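Side-chain contacts in capsular polysaccharide export system protein KpsC (Thermosulfurimonas dismutans, PDB 6MGB), which acts as a beta-2,4 Kdo transferase of the GT-B clan, probably building the conserved glycolipid that carries Gram-negative bacterial capsules: residues A[115-119]-A[120-124]; A[303-306]-A[307-310]; A[278-281]-A[282-285]; A[54-57]-A[58-61]. All blocks are in the same frame, centred on the assembly; numbering follows the deposited sequence.

Contact 1 (A[115-119]-A[120-124]); sequences GGWET and PELMD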
loop_
_atom_site.group_PDB
_atom_site.type_symbol
_atom_site.label_atom_id
_atom_site.label_comp_id
_atom_site.label_asym_id
_atom_site.label_seq_id
_atom_site.Cartn_x
_atom_site.Cartn_y
_atom_site.Cartn_z
ATOM N N GLY A 115 17.149 2.220 10.820
ATOM C CA GLY A 115 16.607 2.308 12.164
ATOM C C GLY A 115 16.440 3.739 12.648
ATOM O O GLY A 115 16.120 4.657 11.886
ATOM N N GLY A 116 16.660 3.925 13.946
ATOM C CA GLY A 116 16.405 5.190 14.602
ATOM C C GLY A 116 15.078 5.273 15.324
ATOM O O GLY A 116 14.718 6.360 15.794
ATOM N N TRP A 117 14.350 4.162 15.445
ATOM C CA TRP A 117 12.979 4.187 15.935
ATOM C C TRP A 117 12.579 2.980 16.770
ATOM O O TRP A 117 11.486 3.004 17.343
ATOM C CB TRP A 117 12.011 4.293 14.747
ATOM C CG TRP A 117 12.268 3.255 13.694
ATOM C CD1 TRP A 117 13.068 3.380 12.595
ATOM C CD2 TRP A 117 11.733 1.926 13.649
ATOM N NE1 TRP A 117 13.062 2.214 11.869
ATOM C CE2 TRP A 117 12.249 1.306 12.493
ATOM C CE3 TRP A 117 10.868 1.202 14.472
ATOM C CZ2 TRP A 117 11.927 -0.003 12.140
ATOM C CZ3 TRP A 117 10.545 -0.099 14.120
ATOM C CH2 TRP A 117 11.075 -0.687 12.965
ATOM N N GLU A 118 13.398 1.934 16.862
ATOM C CA GLU A 118 13.003 0.698 17.538
ATOM C C GLU A 118 13.154 0.883 19.041
ATOM O O GLU A 118 14.268 0.874 19.573
ATOM C CB GLU A 118 13.838 -0.478 17.047
ATOM C CG GLU A 118 13.898 -0.626 15.537
ATOM C CD GLU A 118 15.093 0.077 14.926
ATOM O OE1 GLU A 118 15.465 1.165 15.420
ATOM O OE2 GLU A 118 15.667 -0.463 13.957
ATOM N N THR A 119 12.032 1.043 19.733
ATOM C CA THR A 119 12.019 1.141 21.181
ATOM C C THR A 119 11.042 0.128 21.754
ATOM O O THR A 119 10.078 -0.258 21.086
ATOM C CB THR A 119 11.613 2.544 21.649
ATOM O OG1 THR A 119 10.244 2.789 21.302
ATOM C CG2 THR A 119 12.484 3.588 20.997
ATOM N N PRO A 120 11.263 -0.316 22.992
ATOM C CA PRO A 120 10.276 -1.199 23.631
ATOM C C PRO A 120 8.871 -0.628 23.599
ATOM O O PRO A 120 7.900 -1.373 23.430
ATOM C CB PRO A 120 10.804 -1.325 25.067
ATOM C CG PRO A 120 12.258 -1.023 24.973
ATOM C CD PRO A 120 12.401 -0.018 23.878
ATOM N N GLU A 121 8.743 0.692 23.745
ATOM C CA GLU A 121 7.426 1.317 23.773
ATOM C C GLU A 121 6.755 1.254 22.406
ATOM O O GLU A 121 5.568 0.919 22.306
ATOM C CB GLU A 121 7.558 2.763 24.253
ATOM C CG GLU A 121 6.330 3.317 24.956
ATOM C CD GLU A 121 5.573 4.319 24.110
ATOM O OE1 GLU A 121 4.345 4.156 23.950
ATOM O OE2 GLU A 121 6.206 5.269 23.603
ATOM N N LEU A 122 7.493 1.562 21.338
ATOM C CA LEU A 122 6.908 1.494 20.003
ATOM C C LEU A 122 6.538 0.060 19.646
ATOM O O LEU A 122 5.445 -0.200 19.128
ATOM C CB LEU A 122 7.872 2.065 18.962
ATOM C CG LEU A 122 7.344 1.975 17.524
ATOM C CD1 LEU A 122 6.206 2.960 17.304
ATOM C CD2 LEU A 122 8.452 2.188 16.519
ATOM N N MET A 123 7.445 -0.884 19.899
ATOM C CA MET A 123 7.177 -2.269 19.537
ATOM C C MET A 123 5.976 -2.819 20.297
ATOM O O MET A 123 5.254 -3.675 19.774
ATOM C CB MET A 123 8.418 -3.124 19.793
ATOM C CG MET A 123 9.651 -2.667 19.019
ATOM S SD MET A 123 9.398 -2.599 17.231
ATOM C CE MET A 123 9.117 -4.325 16.859
ATOM N N ASP A 124 5.741 -2.338 21.520
ATOM C CA ASP A 124 4.521 -2.714 22.228
ATOM C C ASP A 124 3.290 -2.168 21.519
ATOM O O ASP A 124 2.299 -2.888 21.341
ATOM C CB ASP A 124 4.567 -2.220 23.675
ATOM C CG ASP A 124 5.548 -2.997 24.528
ATOM O OD1 ASP A 124 6.172 -2.388 25.422
ATOM O OD2 ASP A 124 5.709 -4.214 24.298
#

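Contact 2 (A[303-306]-A[307-310]); sequences YINP and ATGK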
loop_
_atom_site.group_PDB
_atom_site.type_symbol
_atom_site.label_atom_id
_atom_site.label_comp_id
_atom_site.label_asym_id
_atom_site.label_seq_id
_atom_site.Cartn_x
_atom_site.Cartn_y
_atom_site.Cartn_z
ATOM N N TYR A 303 -1.700 9.887 10.345
ATOM C CA TYR A 303 -3.080 9.593 10.694
ATOM C C TYR A 303 -3.775 10.825 11.253
ATOM O O TYR A 303 -3.168 11.647 11.944
ATOM C CB TYR A 303 -3.151 8.466 11.729
ATOM C CG TYR A 303 -2.713 7.121 11.205
ATOM C CD1 TYR A 303 -3.623 6.264 10.608
ATOM C CD2 TYR A 303 -1.392 6.706 11.309
ATOM C CE1 TYR A 303 -3.235 5.034 10.118
ATOM C CE2 TYR A 303 -0.992 5.476 10.828
ATOM C CZ TYR A 303 -1.919 4.644 10.231
ATOM O OH TYR A 303 -1.531 3.417 9.749
ATOM N N ILE A 304 -5.061 10.943 10.942
ATOM C CA ILE A 304 -5.932 11.934 11.560
ATOM C C ILE A 304 -6.893 11.199 12.479
ATOM O O ILE A 304 -7.230 10.032 12.253
ATOM C CB ILE A 304 -6.709 12.796 10.537
ATOM C CG1 ILE A 304 -7.296 11.959 9.388
ATOM C CG2 ILE A 304 -5.811 13.890 9.983
ATOM C CD1 ILE A 304 -8.552 11.172 9.734
ATOM N N ASN A 305 -7.317 11.881 13.531
ATOM C CA ASN A 305 -8.354 11.328 14.383
ATOM C C ASN A 305 -9.685 11.572 13.683
ATOM O O ASN A 305 -10.141 12.721 13.615
ATOM C CB ASN A 305 -8.329 11.971 15.769
ATOM C CG ASN A 305 -9.340 11.354 16.709
ATOM O OD1 ASN A 305 -10.275 10.678 16.275
ATOM N ND2 ASN A 305 -9.161 11.581 18.005
ATOM N N PRO A 306 -10.330 10.540 13.129
ATOM C CA PRO A 306 -11.546 10.795 12.340
ATOM C C PRO A 306 -12.630 11.507 13.123
ATOM O O PRO A 306 -13.464 12.197 12.526
ATOM C CB PRO A 306 -11.989 9.387 11.911
ATOM C CG PRO A 306 -10.768 8.543 12.034
ATOM C CD PRO A 306 -10.026 9.100 13.203
ATOM N N ALA A 307 -12.636 11.369 14.448
ATOM C CA ALA A 307 -13.689 11.950 15.270
ATOM C C ALA A 307 -13.489 13.436 15.525
ATOM O O ALA A 307 -14.462 14.133 15.833
ATOM C CB ALA A 307 -13.770 11.206 16.602
ATOM N N THR A 308 -12.260 13.937 15.397
ATOM C CA THR A 308 -11.950 15.326 15.694
ATOM C C THR A 308 -11.414 16.108 14.505
ATOM O O THR A 308 -11.420 17.342 14.553
ATOM C CB THR A 308 -10.918 15.413 16.830
ATOM O OG1 THR A 308 -9.657 14.912 16.373
ATOM C CG2 THR A 308 -11.375 14.598 18.031
ATOM N N GLY A 309 -10.961 15.436 13.450
ATOM C CA GLY A 309 -10.334 16.118 12.338
ATOM C C GLY A 309 -8.948 16.652 12.617
ATOM O O GLY A 309 -8.426 17.426 11.808
ATOM N N LYS A 310 -8.337 16.268 13.729
ATOM C CA LYS A 310 -7.005 16.702 14.109
ATOM C C LYS A 310 -6.002 15.559 13.997
ATOM O O LYS A 310 -6.381 14.385 13.906
ATOM C CB LYS A 310 -7.015 17.243 15.543
ATOM C CG LYS A 310 -7.846 18.508 15.728
ATOM C CD LYS A 310 -7.848 18.981 17.179
ATOM C CE LYS A 310 -6.492 19.527 17.626
ATOM N NZ LYS A 310 -6.326 20.974 17.324
#

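Contact 3 (A[278-281]-A[282-285]); sequences KRCE and RRKR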
loop_
_atom_site.group_PDB
_atom_site.type_symbol
_atom_site.label_atom_id
_atom_site.label_comp_id
_atom_site.label_asym_id
_atom_site.label_seq_id
_atom_site.Cartn_x
_atom_site.Cartn_y
_atom_site.Cartn_z
ATOM N N LYS A 278 12.862 -10.933 -7.462
ATOM C CA LYS A 278 13.660 -9.764 -7.792
ATOM C C LYS A 278 14.679 -9.514 -6.689
ATOM O O LYS A 278 14.561 -10.027 -5.573
ATOM C CB LYS A 278 12.776 -8.525 -7.974
ATOM C CG LYS A 278 11.710 -8.665 -9.047
ATOM C CD LYS A 278 12.320 -8.690 -10.437
ATOM C CE LYS A 278 11.248 -8.809 -11.507
ATOM N NZ LYS A 278 11.829 -8.864 -12.876
ATOM N N ARG A 279 15.684 -8.710 -7.017
ATOM C CA ARG A 279 16.746 -8.360 -6.089
ATOM C C ARG A 279 16.771 -6.850 -5.902
ATOM O O ARG A 279 16.484 -6.089 -6.832
ATOM C CB ARG A 279 18.118 -8.843 -6.594
ATOM C CG ARG A 279 18.127 -10.242 -7.215
ATOM C CD ARG A 279 18.714 -11.286 -6.280
ATOM N NE ARG A 279 17.927 -11.462 -5.062
ATOM C CZ ARG A 279 16.837 -12.221 -4.970
ATOM N NH1 ARG A 279 16.383 -12.880 -6.030
ATOM N NH2 ARG A 279 16.195 -12.318 -3.815
ATOM N N CYS A 280 17.105 -6.420 -4.687
ATOM C CA CYS A 280 17.276 -4.999 -4.375
ATOM C C CYS A 280 18.468 -4.899 -3.426
ATOM O O CYS A 280 18.315 -4.982 -2.205
ATOM C CB CYS A 280 16.014 -4.399 -3.769
ATOM S SG CYS A 280 16.087 -2.603 -3.576
ATOM N N GLU A 281 19.659 -4.720 -4.002
ATOM C CA GLU A 281 20.881 -4.695 -3.207
ATOM C C GLU A 281 20.892 -3.557 -2.195
ATOM O O GLU A 281 21.591 -3.652 -1.180
ATOM C CB GLU A 281 22.102 -4.576 -4.121
ATOM C CG GLU A 281 22.124 -5.567 -5.278
ATOM C CD GLU A 281 21.928 -7.002 -4.830
ATOM O OE1 GLU A 281 21.400 -7.806 -5.627
ATOM O OE2 GLU A 281 22.300 -7.325 -3.684
ATOM N N ARG A 282 20.140 -2.486 -2.448
ATOM C CA ARG A 282 20.107 -1.356 -1.528
ATOM C C ARG A 282 19.450 -1.712 -0.201
ATOM O O ARG A 282 19.695 -1.031 0.801
ATOM C CB ARG A 282 19.371 -0.189 -2.183
ATOM C CG ARG A 282 19.667 1.164 -1.569
ATOM C CD ARG A 282 18.908 2.268 -2.287
ATOM N NE ARG A 282 17.512 1.897 -2.510
ATOM C CZ ARG A 282 16.997 1.511 -3.675
ATOM N NH1 ARG A 282 17.741 1.453 -4.774
ATOM N NH2 ARG A 282 15.715 1.185 -3.743
ATOM N N ARG A 283 18.628 -2.758 -0.171
ATOM C CA ARG A 283 17.974 -3.208 1.055
ATOM C C ARG A 283 18.840 -4.290 1.688
ATOM O O ARG A 283 18.933 -5.408 1.168
ATOM C CB ARG A 283 16.566 -3.716 0.756
ATOM C CG ARG A 283 15.658 -2.637 0.197
ATOM C CD ARG A 283 14.275 -3.155 -0.167
ATOM N NE ARG A 283 13.488 -2.105 -0.807
ATOM C CZ ARG A 283 12.253 -2.259 -1.273
ATOM N NH1 ARG A 283 11.634 -3.430 -1.176
ATOM N NH2 ARG A 283 11.636 -1.234 -1.845
ATOM N N LYS A 284 19.479 -3.957 2.806
ATOM C CA LYS A 284 20.472 -4.824 3.428
ATOM C C LYS A 284 20.045 -5.371 4.780
ATOM O O LYS A 284 20.320 -6.535 5.081
ATOM C CB LYS A 284 21.793 -4.065 3.584
ATOM C CG LYS A 284 22.316 -3.492 2.276
ATOM C CD LYS A 284 23.790 -3.132 2.362
ATOM C CE LYS A 284 24.364 -2.835 0.985
ATOM N NZ LYS A 284 23.720 -1.656 0.342
ATOM N N ARG A 285 19.377 -4.568 5.602
ATOM C CA ARG A 285 19.011 -4.991 6.946
ATOM C C ARG A 285 17.838 -5.960 6.903
ATOM O O ARG A 285 16.823 -5.692 6.254
ATOM C CB ARG A 285 18.659 -3.779 7.804
ATOM C CG ARG A 285 18.332 -4.126 9.245
ATOM C CD ARG A 285 18.732 -3.006 10.181
ATOM N NE ARG A 285 18.380 -3.303 11.565
ATOM C CZ ARG A 285 18.488 -2.440 12.568
ATOM N NH1 ARG A 285 18.141 -2.807 13.795
ATOM N NH2 ARG A 285 18.937 -1.210 12.351
#

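Contact 4 (A[54-57]-A[58-61]); sequences TARK and AMQK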
loop_
_atom_site.group_PDB
_atom_site.type_symbol
_atom_site.label_atom_id
_atom_site.label_comp_id
_atom_site.label_asym_id
_atom_site.label_seq_id
_atom_site.Cartn_x
_atom_site.Cartn_y
_atom_site.Cartn_z
ATOM N N THR A 54 0.055 16.094 -13.886
ATOM C CA THR A 54 0.317 17.192 -12.958
ATOM C C THR A 54 1.376 16.818 -11.930
ATOM O O THR A 54 2.173 17.671 -11.525
ATOM C CB THR A 54 -0.969 17.612 -12.248
ATOM O OG1 THR A 54 -1.576 16.471 -11.628
ATOM C CG2 THR A 54 -1.945 18.250 -13.230
ATOM N N ALA A 55 1.400 15.558 -11.492
ATOM C CA ALA A 55 2.390 15.145 -10.503
ATOM C C ALA A 55 3.800 15.217 -11.074
ATOM O O ALA A 55 4.726 15.683 -10.401
ATOM C CB ALA A 55 2.079 13.734 -10.006
ATOM N N ARG A 56 3.984 14.761 -12.315
ATOM C CA ARG A 56 5.302 14.818 -12.935
ATOM C C ARG A 56 5.743 16.255 -13.184
ATOM O O ARG A 56 6.946 16.540 -13.187
ATOM C CB ARG A 56 5.304 14.017 -14.238
ATOM C CG ARG A 56 5.433 12.518 -14.020
ATOM C CD ARG A 56 5.419 11.729 -15.321
ATOM N NE ARG A 56 4.089 11.680 -15.930
ATOM C CZ ARG A 56 3.796 12.054 -17.175
ATOM N NH1 ARG A 56 4.732 12.512 -17.997
ATOM N NH2 ARG A 56 2.546 11.960 -17.606
ATOM N N LYS A 57 4.794 17.172 -13.390
ATOM C CA LYS A 57 5.155 18.581 -13.490
ATOM C C LYS A 57 5.650 19.100 -12.148
ATOM O O LYS A 57 6.615 19.871 -12.088
ATOM C CB LYS A 57 3.967 19.415 -13.973
ATOM C CG LYS A 57 4.313 20.893 -14.156
ATOM C CD LYS A 57 3.107 21.745 -14.513
ATOM C CE LYS A 57 3.518 23.197 -14.711
ATOM N NZ LYS A 57 2.352 24.117 -14.837
ATOM N N ALA A 58 4.999 18.684 -11.060
ATOM C CA ALA A 58 5.448 19.075 -9.728
ATOM C C ALA A 58 6.851 18.552 -9.448
ATOM O O ALA A 58 7.693 19.274 -8.901
ATOM C CB ALA A 58 4.462 18.564 -8.678
ATOM N N MET A 59 7.122 17.295 -9.812
ATOM C CA MET A 59 8.471 16.758 -9.664
ATOM C C MET A 59 9.481 17.608 -10.422
ATOM O O MET A 59 10.573 17.891 -9.917
ATOM C CB MET A 59 8.524 15.316 -10.165
ATOM C CG MET A 59 7.612 14.354 -9.432
ATOM S SD MET A 59 7.586 12.734 -10.222
ATOM C CE MET A 59 6.210 11.964 -9.371
ATOM N N GLN A 60 9.131 18.016 -11.643
ATOM C CA GLN A 60 10.030 18.835 -12.449
ATOM C C GLN A 60 10.301 20.177 -11.782
ATOM O O GLN A 60 11.437 20.663 -11.789
ATOM C CB GLN A 60 9.432 19.017 -13.849
ATOM C CG GLN A 60 9.682 20.361 -14.521
ATOM C CD GLN A 60 11.141 20.613 -14.823
ATOM O OE1 GLN A 60 12.008 19.805 -14.490
ATOM N NE2 GLN A 60 11.420 21.738 -15.472
ATOM N N LYS A 61 9.269 20.792 -11.199
ATOM C CA LYS A 61 9.466 22.069 -10.518
ATOM C C LYS A 61 10.329 21.903 -9.274
ATOM O O LYS A 61 11.205 22.736 -9.009
ATOM C CB LYS A 61 8.114 22.691 -10.165
ATOM C CG LYS A 61 7.287 23.121 -11.377
ATOM C CD LYS A 61 8.057 24.065 -12.293
ATOM C CE LYS A 61 7.214 24.535 -13.462
ATOM N NZ LYS A 61 8.076 25.035 -14.570
#

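Contact 1 (A[115-119]-A[120-124])
T119 is the N-cap of helix 120-135. In the capping bond L122 N gives its hydrogen to T119 OG1 at 3.0 Å and 164°, and a chi1 of 67° sets that hydroxyl between the backbone N and carbonyl carbon of T119, facing the helix end. M123 N binds T119 O at 3.0 Å and 175°, the first i to i+4 bond of the helix. Just before the cap, E118 OE1 receives W117 N at 3.2 Å from above its carboxylate plane, while OE2 of E118 forms a salt bridge with R287.

Apolar contacts gather round W117, whose NE1 is bound to L111 O. E118 CG lies over one face of the indole, offset toward the rim. At the ring edge, near its plane, L122 CD2 comes within 3.3 Å of W117 CE3, a close fit. Both W117 and L122 also rest on L299 of helix 289-299, and M123 reaches L290 there. Bent at chi2, M123 makes an oblique Met-aromatic contact, its SD 5.5 Å from the centroid of the W117 six-membered ring and 4.2 Å from W117 CZ3.

Contact 2 (A[303-306]-A[307-310])
N305 N donates to K310 O at 2.7 Å and 172°, and N305 O takes two N-H groups from the same turn. G309 N meets N305 O at 2.8 Å, nearly along the C=O axis, whereas T308 N arrives at 3.0 Å from well above the carbonyl plane. The side chain adds a fourth bond: A307 N reaches N305 OD1 at 3.1 Å, two residues on, which makes an Asx turn running through P306. With CG anti to the backbone N (chi1 -176°), the amide of N305 is carried alongside the turn to meet A307. K310 N gives a hydrogen to T308 OG1 at 3.3 Å, an ST turn.

T308 OG1 lies 3.3 Å from N305 CB, and T308 CG2 is 3.7 Å from N305 ND2. With an alanine at N305, A307 N would probably be left without its acceptor and T308 CG2 without the amide beside it. Beyond the turn, N305 touches D316 and P306 touches H320 of helix 314-322. One residue thus supplies N, O and OD1 to the beta-hairpin joining strand 302-305 to 310-312, the outermost strand of the mixed sheet within the chain, so its polar groups fix the path of a rather exposed loop.

Contact 3 (A[278-281]-A[282-285])
C280 and R283 close a type I beta turn in the loop between strand 275-276 and helix 289-299. R283 N donates to C280 O at 3.0 Å and 154°, coming from above the carbonyl plane. Within the bend the C280 thiol lies against both arginines that follow. Its chi1 of -172° turns SG away from the backbone N and toward them. C280 SG is 3.8 Å from R282 NH2, over one face of that guanidinium, and 3.8 Å from R283 CG, so it borders the aliphatic part of R283 as well.

The two arginines differ in shape: R283 runs extended from CG to NE, while R282 bends at chi3 (46°). Even so, their NE atoms converge on E109, R282 NE on OE2 and R283 NE on OE1, so that one carboxylate receives a salt bridge at each oxygen and probably offsets the closeness of the two positive charges. R282 NH2 also binds A102 O, and R283 NH1 binds A269 O and P266 O, which fixes both guanidinium groups.

On the outer side K284, bent at chi4, brings NZ to E281 O at 3.3 Å in a weak bond. N113 grips the backbone in and just after the bend: its ND2 gives to R282 O and its OD1 receives K284 N. The i to i+3 bond and the helical backbone angles of E281 and R282 are those of a type I turn, here tied by paired arginines to helix 107-114.

Contact 4 (A[54-57]-A[58-61])
M59 runs alongside the A55 carbonyl, one turn earlier in the helix. M59 N donates to A55 O at 2.9 Å and 163°, and M59 CG lies 3.3 Å from A55 O. A chi1 of -60° directs the extended chain of the methionine back past that oxygen, with M59 SD 4.1 Å from R56 CA. The same carbonyl, A55 O, also has A58 CB at 3.4 Å.

On another side K57 and K61 meet through their aliphatic chains, K57 CE to K61 CE 4.1 Å. K57 is extended throughout, whereas K61 bends at chi2 (-55°). K57 NZ and K61 NZ stay 5.8 Å apart; E64 forms a salt bridge with K61 NZ and probably offsets part of the like charge. Further i to i+4 bonds join A58 N to T54 O, Q60 N to R56 O and K61 N to K57 O.

With an alanine in place of M59, the flank of A55 and R56 is likely to lose its cover and a gap to open against Y51 and Y69, which the methionine also touches. A55 and A58 rest on Y69 as well, and A58 and K61 on F14. Helix 53-65 is the crossover of a beta-alpha-beta unit, packed by this face on strand 69-74 and joining it to its parallel sheet neighbour, strand 45-49.

Overall arrangement
Contacts 1 and 3 are the one pair that touch: R285 NH1 of contact 3 lies 3.4 Å from E118 OE2 of contact 1, a long, weak ion pair, although the centres are 23 Å apart. The loop of contact 3 runs on into helix 289-299, against which contact 1 packs, and that helix leads to the strand of contact 2, whose nearest atoms are about 10 Å from contact 1. Contact 2 lies at the end of the mixed sheet and contact 4 on a helix that connects two of its strands; their centres are 29 Å apart. None lies at the bound cytidine monophosphate; in contact 3 the R283 side chain is about 14 Å from it.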